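Local coordinates for enoyl-CoA hydratase/isomerase (Pseudomonas aeruginosa, PDB 3LAO), which probably adds water across the double bond of an enoyl-CoA, perhaps a steroid-derived one, as a homotrimeric member of the crotonase family, at residues R16-H21 with E55-A60; D43-M48 with R88-G93; G49-S54 with R104-V109; G120-L125 with T154-R159. All blocks are in the same frame, centred on the assembly; numbering follows the deposited sequence. Where two conformers were deposited one is given.

Contact 1: residues R16-H21 with E55-A60; sequences REQRGH and EESRCA
Glu-56 and His-21 meet backbone to ring: the carbonyl O of Glu-56 lies in the imidazole plane at its edge, 3.2 Å from His-21 CD2. The Glu-56 carboxylate, carried back by a bend at chi2, stands obliquely beside the Gln-18 amide with only van der Waals contact. Ser-57 follows, and its OG accepts a hydrogen bond from Gln-18 NE2 at 2.9 Å, lying almost exactly in the amide plane. Gln-18 is bent at chi2 (76°), which folds NE2 back so that it also donates to Gly-20 O at 3.0 Å; the Ser-57 hydroxyl has a further partner in Ser-54 OG. At Arg-58 the backbone N points nearly straight (175°) at His-21 O, 2.7 Å away and in its carbonyl plane. The Arg-58 chain then runs extended beside His-21, and its guanidinium lies flat on the ring, centres 4.1 Å apart and planes 25° apart, while NH1 reaches Ala-208 O. Cys-59 N adds a weak bond to His-21 O. The turn between strands 14-19 and 22-27 is thus fastened to the entry of strand 59-64 by one strong backbone bond, an amide-hydroxyl bond and a stack, whose cation would probably disfavour protonation of the exposed imidazole.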
loop_
_atom_site.group_PDB
_atom_site.type_symbol
_atom_site.label_atom_id
_atom_site.label_comp_id
_atom_site.label_asym_id
_atom_site.label_seq_id
_atom_site.Cartn_x
_atom_site.Cartn_y
_atom_site.Cartn_z
ATOM N N ARG B 16 -2.195 -14.379 -31.117
ATOM C CA ARG B 16 -3.370 -13.580 -30.810
ATOM C C ARG B 16 -4.618 -14.387 -31.100
ATOM O O ARG B 16 -4.698 -15.043 -32.133
ATOM C CB ARG B 16 -3.402 -12.326 -31.670
ATOM C CG ARG B 16 -2.226 -11.363 -31.489
ATOM C CD ARG B 16 -2.169 -10.570 -32.717
ATOM N NE ARG B 16 -1.483 -9.298 -32.654
ATOM C CZ ARG B 16 -0.191 -9.132 -32.896
ATOM N NH1 ARG B 16 0.589 -10.205 -33.156
ATOM N NH2 ARG B 16 0.324 -7.894 -32.862
ATOM N N GLU B 17 -5.591 -14.345 -30.198
ATOM C CA GLU B 17 -6.863 -15.010 -30.456
ATOM C C GLU B 17 -8.029 -14.293 -29.793
ATOM O O GLU B 17 -7.958 -13.911 -28.631
ATOM C CB GLU B 17 -6.836 -16.481 -30.036
ATOM C CG GLU B 17 -8.228 -17.142 -30.042
ATOM C CD GLU B 17 -8.301 -18.496 -29.281
ATOM O OE1 GLU B 17 -7.228 -19.005 -28.841
ATOM O OE2 GLU B 17 -9.440 -19.034 -29.122
ATOM N N GLN B 18 -9.087 -14.088 -30.562
ATOM C CA GLN B 18 -10.332 -13.568 -30.031
ATOM C C GLN B 18 -11.134 -14.773 -29.661
ATOM O O GLN B 18 -11.326 -15.668 -30.485
ATOM C CB GLN B 18 -11.066 -12.759 -31.105
ATOM C CG GLN B 18 -12.262 -11.970 -30.615
ATOM C CD GLN B 18 -11.844 -10.727 -29.857
ATOM O OE1 GLN B 18 -11.075 -9.917 -30.396
ATOM N NE2 GLN B 18 -12.320 -10.577 -28.587
ATOM N N ARG B 19 -11.563 -14.835 -28.410
ATOM C CA ARG B 19 -12.439 -15.900 -27.981
ATOM C C ARG B 19 -13.657 -15.330 -27.216
ATOM O O ARG B 19 -13.617 -15.125 -26.000
ATOM C CB ARG B 19 -11.638 -16.904 -27.169
ATOM C CG ARG B 19 -12.379 -18.179 -26.911
ATOM C CD ARG B 19 -11.628 -19.065 -25.947
ATOM N NE ARG B 19 -10.362 -19.486 -26.528
ATOM C CZ ARG B 19 -9.507 -20.304 -25.921
ATOM N NH1 ARG B 19 -9.789 -20.791 -24.713
ATOM N NH2 ARG B 19 -8.360 -20.628 -26.509
ATOM N N GLY B 20 -14.747 -15.080 -27.943
ATOM C CA GLY B 20 -15.845 -14.290 -27.426
ATOM C C GLY B 20 -15.377 -12.908 -27.032
ATOM O O GLY B 20 -14.740 -12.216 -27.840
ATOM N N HIS B 21 -15.661 -12.502 -25.792
ATOM C CA HIS B 21 -15.201 -11.202 -25.322
ATOM C C HIS B 21 -13.750 -11.246 -24.793
ATOM O O HIS B 21 -13.234 -10.241 -24.271
ATOM C CB HIS B 21 -16.173 -10.628 -24.247
ATOM C CG HIS B 21 -17.528 -10.306 -24.785
ATOM N ND1 HIS B 21 -18.695 -10.758 -24.199
ATOM C CD2 HIS B 21 -17.908 -9.614 -25.890
ATOM C CE1 HIS B 21 -19.731 -10.342 -24.911
ATOM N NE2 HIS B 21 -19.280 -9.646 -25.942
ATOM N N GLU B 55 -13.215 -3.172 -29.889
ATOM C CA GLU B 55 -14.523 -2.884 -29.346
ATOM C C GLU B 55 -15.153 -3.951 -28.473
ATOM O O GLU B 55 -15.791 -3.620 -27.489
ATOM C CB GLU B 55 -15.465 -2.613 -30.518
ATOM C CG GLU B 55 -15.074 -1.402 -31.346
ATOM C CD GLU B 55 -15.173 -0.104 -30.552
ATOM O OE1 GLU B 55 -14.543 -0.001 -29.470
ATOM O OE2 GLU B 55 -15.884 0.815 -31.015
ATOM N N GLU B 56 -15.014 -5.214 -28.866
ATOM C CA GLU B 56 -15.717 -6.321 -28.230
ATOM C C GLU B 56 -14.822 -7.165 -27.338
ATOM O O GLU B 56 -15.241 -8.197 -26.816
ATOM C CB GLU B 56 -16.357 -7.235 -29.279
ATOM C CG GLU B 56 -16.173 -6.783 -30.727
ATOM C CD GLU B 56 -14.868 -7.265 -31.360
ATOM O OE1 GLU B 56 -14.238 -6.471 -32.102
ATOM O OE2 GLU B 56 -14.482 -8.437 -31.130
ATOM N N SER B 57 -13.576 -6.773 -27.173
ATOM C CA SER B 57 -12.771 -7.490 -26.216
ATOM C C SER B 57 -13.018 -6.784 -24.896
ATOM O O SER B 57 -12.982 -5.562 -24.822
ATOM C CB SER B 57 -11.304 -7.435 -26.615
ATOM O OG SER B 57 -11.110 -8.021 -27.902
ATOM N N ARG B 58 -13.323 -7.554 -23.871
ATOM C CA ARG B 58 -13.629 -6.989 -22.585
ATOM C C ARG B 58 -12.560 -7.304 -21.598
ATOM O O ARG B 58 -12.477 -6.666 -20.558
ATOM C CB ARG B 58 -14.948 -7.522 -22.057
ATOM C CG ARG B 58 -16.115 -6.919 -22.770
ATOM C CD ARG B 58 -17.393 -7.628 -22.338
ATOM N NE ARG B 58 -18.560 -7.236 -23.122
ATOM C CZ ARG B 58 -19.782 -7.126 -22.607
ATOM N NH1 ARG B 58 -19.981 -7.358 -21.307
ATOM N NH2 ARG B 58 -20.807 -6.773 -23.377
ATOM N N CYS B 59 -11.730 -8.279 -21.925
ATOM C CA CYS B 59 -10.612 -8.607 -21.075
ATOM C C CYS B 59 -9.521 -9.318 -21.908
ATOM O O CYS B 59 -9.790 -10.080 -22.847
ATOM C CB CYS B 59 -11.104 -9.499 -19.952
ATOM S SG CYS B 59 -9.930 -9.767 -18.586
ATOM N N ALA B 60 -8.276 -9.038 -21.581
ATOM C CA ALA B 60 -7.178 -9.658 -22.284
ATOM C C ALA B 60 -6.558 -10.715 -21.361
ATOM O O ALA B 60 -6.438 -10.494 -20.152
ATOM C CB ALA B 60 -6.173 -8.588 -22.636
#

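Contact 2: residues D43-M48 with R88-G93; sequences DLALAM and RYPDGG
Leu-46, on helix 38-53, faces Pro-90 across this contact, and its side chain traces the interface well. CB packs beside the Arg-16 guanidinium of strand 14-19 and does not itself meet the 88-93 loop. With chi1 at -76°, CG is set opposite the carbonyl carbon, and here the loop begins: Leu-46 CG lies 4.0 Å from Pro-90 CG. The branch that does most of the touching is CD2. It rests 3.8 Å from Pro-90 CB, and continues over the turn backbone, 3.9 Å from Asp-91 O and 3.8 Å from Gly-92 O. That backbone is a type II beta turn from Pro-90 to Gly-93, closed by Gly-93 N donating to Pro-90 O, with Gly-92 at positive phi. One residue back on the helix, Ala-45 CB meets the Tyr-89 ring obliquely, 3.5 Å from CD2, and Ala-45 O receives a CA-H...O contact from Gly-93 CA at 3.2 Å. Having no side chain, Gly-93 can lie close against the helix at this point. No hydrogen bond joins the two segments; across them the contact rests on apolar packing and this CH...O approach, while the turn's own bond and the Ala-45/Val-94 backbone pair add polar fixation.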
loop_
_atom_site.group_PDB
_atom_site.type_symbol
_atom_site.label_atom_id
_atom_site.label_comp_id
_atom_site.label_asym_id
_atom_site.label_seq_id
_atom_site.Cartn_x
_atom_site.Cartn_y
_atom_site.Cartn_z
ATOM N N ASP B 43 5.963 -6.831 -30.884
ATOM C CA ASP B 43 4.787 -7.597 -31.211
ATOM C C ASP B 43 3.777 -7.668 -30.035
ATOM O O ASP B 43 2.584 -7.509 -30.251
ATOM C CB ASP B 43 5.168 -8.972 -31.758
ATOM C CG ASP B 43 4.044 -9.597 -32.554
ATOM O OD1 ASP B 43 3.271 -8.856 -33.219
ATOM O OD2 ASP B 43 3.932 -10.820 -32.519
ATOM N N LEU B 44 4.268 -7.892 -28.817
ATOM C CA LEU B 44 3.462 -7.814 -27.605
ATOM C C LEU B 44 2.779 -6.407 -27.439
ATOM O O LEU B 44 1.581 -6.326 -27.189
ATOM C CB LEU B 44 4.276 -8.218 -26.339
ATOM C CG LEU B 44 3.578 -8.049 -24.947
ATOM C CD1 LEU B 44 2.261 -8.819 -24.892
ATOM C CD2 LEU B 44 4.426 -8.480 -23.761
ATOM N N ALA B 45 3.532 -5.322 -27.584
ATOM C CA ALA B 45 2.947 -3.987 -27.540
ATOM C C ALA B 45 1.891 -3.768 -28.626
ATOM O O ALA B 45 0.865 -3.139 -28.355
ATOM C CB ALA B 45 4.009 -2.924 -27.626
ATOM N N LEU B 46 2.117 -4.308 -29.831
ATOM C CA LEU B 46 1.097 -4.249 -30.902
ATOM C C LEU B 46 -0.164 -5.055 -30.610
ATOM O O LEU B 46 -1.262 -4.618 -30.924
ATOM C CB LEU B 46 1.665 -4.654 -32.260
ATOM C CG LEU B 46 2.533 -3.589 -32.933
ATOM C CD1 LEU B 46 3.094 -4.105 -34.255
ATOM C CD2 LEU B 46 1.791 -2.274 -33.158
ATOM N N ALA B 47 0.015 -6.249 -30.047
ATOM C CA ALA B 47 -1.083 -7.067 -29.556
ATOM C C ALA B 47 -1.898 -6.326 -28.468
ATOM O O ALA B 47 -3.126 -6.384 -28.477
ATOM C CB ALA B 47 -0.556 -8.387 -29.010
HETATM N N MSE B 48 -1.232 -5.637 -27.545
HETATM C CA MSE B 48 -1.988 -4.852 -26.565
HETATM C C MSE B 48 -2.732 -3.681 -27.209
HETATM O O MSE B 48 -3.891 -3.455 -26.911
HETATM C CB MSE B 48 -1.110 -4.350 -25.429
HETATM C CG MSE B 48 -1.822 -4.483 -24.101
HETATM SE SE MSE B 48 -1.844 -6.341 -23.504
HETATM C CE MSE B 48 -0.057 -6.438 -22.705
ATOM N N ARG B 88 11.763 2.500 -27.662
ATOM C CA ARG B 88 10.516 2.990 -28.238
ATOM C C ARG B 88 9.636 1.832 -28.717
ATOM O O ARG B 88 10.112 0.871 -29.317
ATOM C CB ARG B 88 10.794 3.905 -29.422
ATOM C CG ARG B 88 11.922 4.870 -29.212
ATOM C CD ARG B 88 11.622 5.802 -28.077
ATOM N NE ARG B 88 12.862 6.237 -27.445
ATOM C CZ ARG B 88 13.399 7.447 -27.583
ATOM N NH1 ARG B 88 14.540 7.739 -26.961
ATOM N NH2 ARG B 88 12.793 8.363 -28.332
ATOM N N TYR B 89 8.347 1.955 -28.444
ATOM C CA TYR B 89 7.330 1.050 -28.939
ATOM C C TYR B 89 6.750 1.562 -30.249
ATOM O O TYR B 89 6.860 2.722 -30.589
ATOM C CB TYR B 89 6.223 0.893 -27.889
ATOM C CG TYR B 89 6.724 0.178 -26.662
ATOM C CD1 TYR B 89 7.130 0.883 -25.545
ATOM C CD2 TYR B 89 6.851 -1.219 -26.659
ATOM C CE1 TYR B 89 7.640 0.210 -24.440
ATOM C CE2 TYR B 89 7.347 -1.901 -25.555
ATOM C CZ TYR B 89 7.738 -1.186 -24.457
ATOM O OH TYR B 89 8.227 -1.875 -23.370
ATOM N N PRO B 90 6.134 0.678 -31.001
ATOM C CA PRO B 90 5.607 1.051 -32.308
ATOM C C PRO B 90 4.437 1.986 -32.110
ATOM O O PRO B 90 3.840 1.848 -31.033
ATOM C CB PRO B 90 5.053 -0.274 -32.823
ATOM C CG PRO B 90 5.728 -1.334 -32.013
ATOM C CD PRO B 90 5.943 -0.746 -30.684
ATOM N N ASP B 91 4.084 2.824 -33.105
ATOM C CA ASP B 91 2.858 3.625 -33.041
ATOM C C ASP B 91 1.647 2.737 -32.796
ATOM O O ASP B 91 1.550 1.634 -33.303
ATOM C CB ASP B 91 2.639 4.474 -34.305
ATOM C CG ASP B 91 3.714 5.491 -34.500
ATOM O OD1 ASP B 91 4.716 5.376 -33.764
ATOM O OD2 ASP B 91 3.591 6.382 -35.381
ATOM N N GLY B 92 0.714 3.190 -31.999
ATOM C CA GLY B 92 -0.374 2.278 -31.709
ATOM C C GLY B 92 0.042 0.932 -31.110
ATOM O O GLY B 92 -0.678 -0.055 -31.230
ATOM N N GLY B 93 1.209 0.881 -30.475
ATOM C CA GLY B 93 1.471 -0.166 -29.507
ATOM C C GLY B 93 1.163 0.428 -28.149
ATOM O O GLY B 93 1.176 1.637 -28.001
#

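Contact 3: residues G49-S54 with R104-V109; sequences GEYERS and RSKPLV
Tyr-51 O is gripped from opposite faces of its carbonyl plane, by Lys-106 NZ across the contact at 2.9 Å and by Ser-54 N three residues on in the chain. The setting is a beta-alpha-beta crossover of the crotonase fold, in which helix 38-53 links the parallel strands 22-27 and 59-64; here its C-terminal part meets the approach to the next strand, 108-112. Lys-106 bends at chi3 (-96°), carrying CE over one face of the Tyr-51 ring and leaving NZ 4.5 Å from the centroid, an off-centre cation-pi contact. NZ probably donates to Ser-57 O as well, so the ammonium ties the end of the helix to the loop that follows it, where the carbonyls would probably stabilise its charge. At the far end of the ring, Tyr-51 OH makes a weak hydrogen bond to Pro-107 O, and this phenol oxygen lies 3.1 Å from Lys-106 CB. Glu-52 takes hold of Ser-105 with both carboxylate oxygens. Glu-52 OE1 receives Ser-105 N at 2.9 Å and 163°, whereas Glu-52 OE2 uses its syn lone pair for Ser-105 OG at 2.8 Å and also bonds a glycerol, probably from the crystallisation liquor. Arg-104 turns its guanidinium away toward Asp-128 and Lys-106 O, so that what it offers the carboxylate is a methylene, with Arg-104 CB 3.2 Å from Glu-52 OE1.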
loop_
_atom_site.group_PDB
_atom_site.type_symbol
_atom_site.label_atom_id
_atom_site.label_comp_id
_atom_site.label_asym_id
_atom_site.label_seq_id
_atom_site.Cartn_x
_atom_site.Cartn_y
_atom_site.Cartn_z
ATOM N N GLY B 49 -2.061 -2.953 -28.096
ATOM C CA GLY B 49 -2.700 -1.863 -28.818
ATOM C C GLY B 49 -3.958 -2.356 -29.525
ATOM O O GLY B 49 -5.000 -1.710 -29.522
ATOM N N GLU B 50 -3.876 -3.531 -30.116
ATOM C CA GLU B 50 -5.014 -4.045 -30.838
ATOM C C GLU B 50 -6.180 -4.463 -29.895
ATOM O O GLU B 50 -7.364 -4.269 -30.230
ATOM C CB GLU B 50 -4.575 -5.168 -31.796
ATOM C CG GLU B 50 -5.622 -6.289 -31.986
ATOM C CD GLU B 50 -5.130 -7.483 -32.869
ATOM O OE1 GLU B 50 -3.895 -7.811 -32.850
ATOM O OE2 GLU B 50 -6.006 -8.084 -33.570
ATOM N N TYR B 51 -5.847 -5.037 -28.740
ATOM C CA TYR B 51 -6.824 -5.267 -27.672
ATOM C C TYR B 51 -7.509 -3.945 -27.283
ATOM O O TYR B 51 -8.723 -3.871 -27.235
ATOM C CB TYR B 51 -6.153 -5.885 -26.435
ATOM C CG TYR B 51 -7.002 -5.882 -25.138
ATOM C CD1 TYR B 51 -8.236 -6.499 -25.101
ATOM C CD2 TYR B 51 -6.509 -5.317 -23.952
ATOM C CE1 TYR B 51 -9.011 -6.505 -23.936
ATOM C CE2 TYR B 51 -7.252 -5.327 -22.787
ATOM C CZ TYR B 51 -8.510 -5.925 -22.788
ATOM O OH TYR B 51 -9.258 -5.953 -21.650
ATOM N N GLU B 52 -6.730 -2.905 -27.012
ATOM C CA GLU B 52 -7.305 -1.597 -26.706
ATOM C C GLU B 52 -8.329 -1.121 -27.745
ATOM O O GLU B 52 -9.339 -0.494 -27.409
ATOM C CB GLU B 52 -6.217 -0.538 -26.577
ATOM C CG GLU B 52 -5.369 -0.665 -25.320
ATOM C CD GLU B 52 -6.134 -0.246 -24.081
ATOM O OE1 GLU B 52 -6.129 -1.031 -23.097
ATOM O OE2 GLU B 52 -6.748 0.861 -24.113
ATOM N N ARG B 53 -8.070 -1.390 -29.012
ATOM C CA ARG B 53 -8.944 -0.859 -30.063
ATOM C C ARG B 53 -10.043 -1.827 -30.460
ATOM O O ARG B 53 -10.867 -1.490 -31.285
ATOM C CB ARG B 53 -8.131 -0.457 -31.297
ATOM C CG ARG B 53 -7.482 0.902 -31.158
ATOM C CD ARG B 53 -6.550 1.165 -32.314
ATOM N NE ARG B 53 -5.163 0.960 -31.922
ATOM C CZ ARG B 53 -4.431 -0.074 -32.283
ATOM N NH1 ARG B 53 -3.180 -0.138 -31.877
ATOM N NH2 ARG B 53 -4.949 -1.023 -33.057
ATOM N N SER B 54 -10.016 -3.029 -29.884
ATOM C CA SER B 54 -11.000 -4.087 -30.122
ATOM C C SER B 54 -12.264 -3.859 -29.273
ATOM O O SER B 54 -12.373 -4.289 -28.124
ATOM C CB SER B 54 -10.392 -5.416 -29.755
ATOM O OG SER B 54 -11.227 -6.493 -30.097
ATOM N N ARG B 104 -2.808 1.192 -20.810
ATOM C CA ARG B 104 -4.022 0.450 -21.113
ATOM C C ARG B 104 -5.195 1.065 -20.360
ATOM O O ARG B 104 -5.036 1.854 -19.425
ATOM C CB ARG B 104 -3.895 -1.033 -20.751
ATOM C CG ARG B 104 -3.777 -1.320 -19.257
ATOM C CD ARG B 104 -3.527 -2.834 -18.986
ATOM N NE ARG B 104 -3.168 -3.007 -17.583
ATOM C CZ ARG B 104 -4.045 -3.292 -16.616
ATOM N NH1 ARG B 104 -5.329 -3.467 -16.924
ATOM N NH2 ARG B 104 -3.645 -3.424 -15.344
ATOM N N SER B 105 -6.393 0.701 -20.766
ATOM C CA SER B 105 -7.552 1.215 -20.083
ATOM C C SER B 105 -8.603 0.128 -19.927
ATOM O O SER B 105 -9.702 0.410 -19.520
ATOM C CB SER B 105 -8.100 2.395 -20.884
ATOM O OG SER B 105 -8.461 1.967 -22.171
ATOM N N LYS B 106 -8.262 -1.098 -20.310
ATOM C CA LYS B 106 -9.108 -2.269 -20.141
ATOM C C LYS B 106 -8.337 -3.332 -19.353
ATOM O O LYS B 106 -7.141 -3.203 -19.157
ATOM C CB LYS B 106 -9.526 -2.820 -21.491
ATOM C CG LYS B 106 -10.378 -1.873 -22.272
ATOM C CD LYS B 106 -11.107 -2.628 -23.389
ATOM C CE LYS B 106 -10.395 -2.542 -24.720
ATOM N NZ LYS B 106 -11.084 -3.484 -25.660
ATOM N N PRO B 107 -9.040 -4.356 -18.859
ATOM C CA PRO B 107 -8.444 -5.268 -17.874
ATOM C C PRO B 107 -7.464 -6.245 -18.450
ATOM O O PRO B 107 -7.620 -6.660 -19.562
ATOM C CB PRO B 107 -9.663 -6.041 -17.319
ATOM C CG PRO B 107 -10.795 -5.112 -17.539
ATOM C CD PRO B 107 -10.512 -4.429 -18.850
ATOM N N LEU B 108 -6.467 -6.636 -17.675
ATOM C CA LEU B 108 -5.543 -7.658 -18.129
ATOM C C LEU B 108 -5.365 -8.703 -17.046
ATOM O O LEU B 108 -5.187 -8.382 -15.880
ATOM C CB LEU B 108 -4.206 -7.020 -18.480
ATOM C CG LEU B 108 -3.039 -7.960 -18.781
ATOM C CD1 LEU B 108 -3.279 -8.620 -20.072
ATOM C CD2 LEU B 108 -1.853 -7.072 -18.891
ATOM N N VAL B 109 -5.450 -9.959 -17.436
ATOM C CA VAL B 109 -5.273 -11.060 -16.530
ATOM C C VAL B 109 -4.050 -11.790 -17.059
ATOM O O VAL B 109 -3.874 -11.905 -18.272
ATOM C CB VAL B 109 -6.470 -12.017 -16.586
ATOM C CG1 VAL B 109 -6.108 -13.370 -15.938
ATOM C CG2 VAL B 109 -7.679 -11.393 -15.932
#

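Contact 4: residues G120-L125 with T154-R159; sequences GIELML and TVRFPR
Glu-122 and Thr-154 form the crowded part of this buried helix-to-helix contact in the crotonase fold, approaching each other from opposite directions. Helix 119-125, which follows strand 115-117, probably corresponds to the family helix whose N-terminal end faces the thioester carbonyl of the substrate; helix 156-161 packs beside it. The bend at chi2 of Glu-122 (-84°) brings its carboxylate against both branches of Thr-154. Several of these approaches are shorter than normal packing and Thr-154 is poorly ordered, so their detail is doubtful. The apolar part is looser. Leu-125 CD1 lies 4.1 Å from Phe-157 CB and 3.8 Å from Phe-157 N, and Ile-121 CG2 comes obliquely to the Phe-157 ring, 4.4 Å from CD2; Phe-176 backs both Ile-121 and Phe-157. Leu-125, alone among the touching residues, is partly exposed. Farther out, Val-155 packs on Gly-225 of a neighbouring subunit. Between the two regions runs Arg-156, its NE paired with Asp-227 and its NH groups donating to Trp-97 O and Gly-98 O. The chain passes Leu-125 O with CD at 3.4 Å before NH1 reaches Glu-122 OE1 at 3.2 Å, a salt bridge whose hydrogen bond is weak, bent to 121°.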
loop_
_atom_site.group_PDB
_atom_site.type_symbol
_atom_site.label_atom_id
_atom_site.label_comp_id
_atom_site.label_asym_id
_atom_site.label_seq_id
_atom_site.Cartn_x
_atom_site.Cartn_y
_atom_site.Cartn_z
ATOM N N GLY B 120 9.662 -10.425 -16.352
ATOM C CA GLY B 120 8.393 -11.122 -16.256
ATOM C C GLY B 120 7.638 -10.778 -14.988
ATOM O O GLY B 120 6.418 -10.620 -15.003
ATOM N N ILE B 121 8.368 -10.662 -13.883
ATOM C CA ILE B 121 7.810 -10.121 -12.649
ATOM C C ILE B 121 7.067 -8.815 -12.906
ATOM O O ILE B 121 5.882 -8.692 -12.595
ATOM C CB ILE B 121 8.904 -9.879 -11.593
ATOM C CG1 ILE B 121 9.555 -11.202 -11.185
ATOM C CG2 ILE B 121 8.325 -9.167 -10.380
ATOM C CD1 ILE B 121 10.696 -11.045 -10.204
ATOM N N GLU B 122 7.769 -7.841 -13.475
ATOM C CA GLU B 122 7.207 -6.513 -13.686
ATOM C C GLU B 122 6.042 -6.601 -14.646
ATOM O O GLU B 122 5.070 -5.867 -14.538
ATOM C CB GLU B 122 8.265 -5.549 -14.223
ATOM C CG GLU B 122 8.398 -4.247 -13.374
ATOM C CD GLU B 122 7.345 -3.154 -13.761
ATOM O OE1 GLU B 122 6.240 -3.127 -13.157
ATOM O OE2 GLU B 122 7.626 -2.313 -14.659
ATOM N N LEU B 123 6.127 -7.543 -15.572
ATOM C CA LEU B 123 5.092 -7.694 -16.561
ATOM C C LEU B 123 3.865 -8.204 -15.824
ATOM O O LEU B 123 2.750 -7.739 -16.039
ATOM C CB LEU B 123 5.553 -8.690 -17.604
ATOM C CG LEU B 123 4.750 -8.866 -18.874
ATOM C CD1 LEU B 123 4.542 -7.512 -19.546
ATOM C CD2 LEU B 123 5.510 -9.834 -19.775
HETATM N N MSE B 124 4.100 -9.129 -14.906
HETATM C CA MSE B 124 3.032 -9.688 -14.113
HETATM C C MSE B 124 2.347 -8.674 -13.192
HETATM O O MSE B 124 1.138 -8.739 -12.980
HETATM C CB MSE B 124 3.588 -10.825 -13.287
HETATM C CG MSE B 124 2.542 -11.638 -12.637
HETATM SE SE MSE B 124 3.384 -12.943 -11.497
HETATM C CE MSE B 124 4.111 -11.766 -10.133
ATOM N N LEU B 125 3.105 -7.732 -12.643
ATOM C CA LEU B 125 2.529 -6.774 -11.688
ATOM C C LEU B 125 1.785 -5.637 -12.380
ATOM O O LEU B 125 1.205 -4.796 -11.729
ATOM C CB LEU B 125 3.602 -6.164 -10.802
ATOM C CG LEU B 125 4.388 -7.128 -9.923
ATOM C CD1 LEU B 125 5.617 -6.425 -9.321
ATOM C CD2 LEU B 125 3.449 -7.677 -8.856
ATOM N N THR B 154 10.300 -1.725 -10.120
ATOM C CA THR B 154 9.273 -0.714 -10.102
ATOM C C THR B 154 8.823 -0.422 -8.708
ATOM O O THR B 154 9.282 -1.035 -7.763
ATOM C CB THR B 154 8.048 -1.207 -10.865
ATOM O OG1 THR B 154 8.115 -2.641 -10.973
ATOM C CG2 THR B 154 8.013 -0.565 -12.240
ATOM N N VAL B 155 7.888 0.510 -8.603
ATOM C CA VAL B 155 7.211 0.792 -7.354
ATOM C C VAL B 155 6.111 -0.226 -7.066
ATOM O O VAL B 155 5.632 -0.329 -5.919
ATOM C CB VAL B 155 6.545 2.132 -7.440
ATOM C CG1 VAL B 155 6.739 2.888 -6.130
ATOM C CG2 VAL B 155 7.133 2.867 -8.624
ATOM N N ARG B 156 5.697 -0.951 -8.108
ATOM C CA ARG B 156 4.611 -1.908 -7.981
ATOM C C ARG B 156 4.981 -2.991 -6.977
ATOM O O ARG B 156 4.174 -3.359 -6.110
ATOM C CB ARG B 156 4.228 -2.494 -9.342
ATOM C CG ARG B 156 3.856 -1.391 -10.323
ATOM C CD ARG B 156 2.738 -1.768 -11.294
ATOM N NE ARG B 156 2.474 -0.651 -12.201
ATOM C CZ ARG B 156 2.897 -0.557 -13.463
ATOM N NH1 ARG B 156 3.604 -1.553 -14.031
ATOM N NH2 ARG B 156 2.612 0.550 -14.155
ATOM N N PHE B 157 6.215 -3.476 -7.070
ATOM C CA PHE B 157 6.682 -4.493 -6.148
ATOM C C PHE B 157 6.521 -4.017 -4.665
ATOM O O PHE B 157 5.849 -4.689 -3.866
ATOM C CB PHE B 157 8.115 -4.869 -6.510
ATOM C CG PHE B 157 8.530 -6.237 -6.027
ATOM C CD1 PHE B 157 7.984 -6.779 -4.876
ATOM C CD2 PHE B 157 9.493 -6.958 -6.708
ATOM C CE1 PHE B 157 8.376 -8.008 -4.417
ATOM C CE2 PHE B 157 9.902 -8.192 -6.251
ATOM C CZ PHE B 157 9.343 -8.714 -5.091
ATOM N N PRO B 158 7.079 -2.834 -4.305
ATOM C CA PRO B 158 6.906 -2.380 -2.911
ATOM C C PRO B 158 5.455 -2.091 -2.545
ATOM O O PRO B 158 5.097 -2.366 -1.403
ATOM C CB PRO B 158 7.733 -1.092 -2.830
ATOM C CG PRO B 158 8.699 -1.160 -3.998
ATOM C CD PRO B 158 8.121 -2.066 -5.034
ATOM N N ARG B 159 4.654 -1.547 -3.469
ATOM C CA ARG B 159 3.207 -1.365 -3.258
ATOM C C ARG B 159 2.535 -2.677 -2.931
ATOM O O ARG B 159 1.801 -2.747 -1.962
ATOM C CB ARG B 159 2.514 -0.723 -4.464
ATOM C CG ARG B 159 2.998 0.671 -4.774
ATOM C CD ARG B 159 2.980 1.541 -3.519
ATOM N NE ARG B 159 3.504 2.878 -3.775
ATOM C CZ ARG B 159 4.473 3.453 -3.068
ATOM N NH1 ARG B 159 4.877 4.668 -3.400
ATOM N NH2 ARG B 159 5.037 2.822 -2.037
#

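Contacts 1, 2 and 3 gather round helix 38-53 and cross along the chain, whereas contact 4 follows them in sequence, with its centre about 25 Å from that of contact 1. Contacts 2 and 3 use successive parts of the helix, and Arg-16 of contact 1 binds to both, through Asp-43 and Glu-50. Contacts 1 and 3 also reach neighbouring strands of one sheet, 59-64 and 108-112. Chemistry changes with place: hydrogen bonds and a stack secure the more exposed hairpin edge, apolar contact holds the loop of contact 2, lysine and glutamate bind carbonyls and a serine in contact 3, and the deeply buried contact 4 mixes one weak salt bridge with hydrophobic packing.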